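Long-range contact in beta-glucoside phosphorylase BglX (Unidentified, PDB 5VQE), which probably cleaves beta-glucosides by phosphorolysis, as a glycoside hydrolase family 3 member that holds a 2-deoxy-2-fluoroglucose in its pocket: residues Met114-Asp120 with Gly552-Val556. Sequence-based numbering, arbitrary orientation.
Sequences MGVAATD and GKSPV
The ring of P555 lies against one side of helix 113-119 and meets three of its side chains. Its CG comes within 3.6 Å of CG of M114, its CB packs on CB of A117 at 3.8 Å, and CD faces CB of A118. With CG anti to the backbone N (chi1 -176°), M114 runs out to the ring, and the two side chains cross at about a right angle. A bend at chi3 then brings CE to 4.0 Å from CG2 of V556. Were P555 an alanine, CG and CD would be gone, and M114 CG and the A118 methyl would probably lose the ring they pack on.

This is a tertiary join across the chain: the helix falls within the family 3 N-terminal, TIM-barrel-type region, whereas the partner is a C-terminal loop following helix 534-544. T393, at the edge of the mixed six-stranded sheet, also touches A118 and S554.

Polar contacts sit at the helix's C-terminal end. K553 N donates to A118 O at 3.1 Å, an almost straight bond (173°) with the donor tilted 18° from the carbonyl plane. K553 O in turn receives a CA-H...O contact from A118 CA at 3.3 Å. One water donates to both A117 O and K553 O, bridging the two backbones.

The charged ends of K553 and D120 are near each other but not paired. The extended K553 carries NZ to 4.5 Å from OD2 of D120, too far for a salt bridge, though some attraction may remain; D120 instead uses OD1 to pair with R171 and R174.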
loop_
_atom_site.group_PDB
_atom_site.type_symbol
_atom_site.label_atom_id
_atom_site.label_comp_id
_atom_site.label_asym_id
_atom_site.label_seq_id
_atom_site.Cartn_x
_atom_site.Cartn_y
_atom_site.Cartn_z
ATOM N N MET A 114 -8.045 -3.325 3.879
ATOM C CA MET A 114 -9.403 -3.808 3.686
ATOM C C MET A 114 -9.889 -4.557 4.916
ATOM O O MET A 114 -11.064 -4.452 5.281
ATOM C CB MET A 114 -9.497 -4.697 2.447
ATOM C CG MET A 114 -10.923 -5.121 2.168
ATOM S SD MET A 114 -11.113 -6.106 0.693
ATOM C CE MET A 114 -10.966 -4.825 -0.566
ATOM N N GLY A 115 -8.999 -5.299 5.577
ATOM C CA GLY A 115 -9.366 -5.918 6.840
ATOM C C GLY A 115 -9.788 -4.886 7.868
ATOM O O GLY A 115 -10.789 -5.056 8.565
ATOM N N VAL A 116 -9.024 -3.804 7.978
ATOM C CA VAL A 116 -9.430 -2.672 8.804
ATOM C C VAL A 116 -10.804 -2.164 8.386
ATOM O O VAL A 116 -11.652 -1.853 9.231
ATOM C CB VAL A 116 -8.370 -1.565 8.710
ATOM C CG1 VAL A 116 -8.887 -0.253 9.323
ATOM C CG2 VAL A 116 -7.089 -2.030 9.387
ATOM N N ALA A 117 -11.036 -2.038 7.076
ATOM C CA ALA A 117 -12.318 -1.525 6.602
ATOM C C ALA A 117 -13.463 -2.453 6.982
ATOM O O ALA A 117 -14.578 -1.988 7.251
ATOM C CB ALA A 117 -12.287 -1.342 5.086
ATOM N N ALA A 118 -13.210 -3.764 6.992
ATOM C CA ALA A 118 -14.248 -4.726 7.354
ATOM C C ALA A 118 -14.691 -4.579 8.808
ATOM O O ALA A 118 -15.819 -4.964 9.146
ATOM C CB ALA A 118 -13.751 -6.144 7.093
ATOM N N THR A 119 -13.834 -4.047 9.688
ATOM C CA THR A 119 -14.296 -3.741 11.042
ATOM C C THR A 119 -15.351 -2.642 11.035
ATOM O O THR A 119 -16.136 -2.541 11.986
ATOM C CB THR A 119 -13.147 -3.305 11.967
ATOM O OG1 THR A 119 -12.758 -1.953 11.675
ATOM C CG2 THR A 119 -11.929 -4.227 11.853
ATOM N N ASP A 120 -15.381 -1.828 9.980
ATOM C CA ASP A 120 -16.239 -0.642 9.873
ATOM C C ASP A 120 -16.119 0.264 11.096
ATOM O O ASP A 120 -17.059 0.971 11.459
ATOM C CB ASP A 120 -17.700 -1.021 9.632
ATOM C CG ASP A 120 -18.482 0.098 8.963
ATOM O OD1 ASP A 120 -17.866 0.918 8.243
ATOM O OD2 ASP A 120 -19.712 0.168 9.159
ATOM N N GLY A 552 -17.241 -9.276 11.124
ATOM C CA GLY A 552 -16.858 -8.453 9.994
ATOM C C GLY A 552 -18.019 -8.174 9.062
ATOM O O GLY A 552 -18.954 -8.959 8.941
ATOM N N LYS A 553 -17.942 -7.026 8.392
ATOM C CA LYS A 553 -18.896 -6.624 7.366
ATOM C C LYS A 553 -18.127 -6.347 6.082
ATOM O O LYS A 553 -17.213 -5.516 6.071
ATOM C CB LYS A 553 -19.681 -5.386 7.802
ATOM C CG LYS A 553 -20.578 -4.803 6.717
ATOM C CD LYS A 553 -21.219 -3.505 7.167
ATOM C CE LYS A 553 -21.964 -2.842 6.025
ATOM N NZ LYS A 553 -22.827 -1.724 6.502
ATOM N N SER A 554 -18.496 -7.037 5.009
ATOM C CA SER A 554 -17.804 -6.896 3.737
ATOM C C SER A 554 -17.740 -5.423 3.322
ATOM O O SER A 554 -18.791 -4.787 3.183
ATOM C CB SER A 554 -18.526 -7.712 2.670
ATOM O OG SER A 554 -18.433 -9.090 2.952
ATOM N N PRO A 555 -16.549 -4.853 3.124
ATOM C CA PRO A 555 -16.437 -3.472 2.622
ATOM C C PRO A 555 -16.453 -3.365 1.106
ATOM O O PRO A 555 -16.149 -2.295 0.565
ATOM C CB PRO A 555 -15.073 -3.041 3.173
ATOM C CG PRO A 555 -14.259 -4.295 3.101
ATOM C CD PRO A 555 -15.220 -5.447 3.359
ATOM N N VAL A 556 -16.824 -4.469 0.461
ATOM C CA VAL A 556 -16.780 -4.667 -0.976
ATOM C C VAL A 556 -17.870 -5.696 -1.273
ATOM O O VAL A 556 -18.362 -6.366 -0.365
ATOM C CB VAL A 556 -15.356 -5.146 -1.347
ATOM C CG1 VAL A 556 -15.370 -6.432 -2.097
ATOM C CG2 VAL A 556 -14.568 -4.049 -2.038
HETATM O O HOH W 1 -17.370 -2.680 6.296
#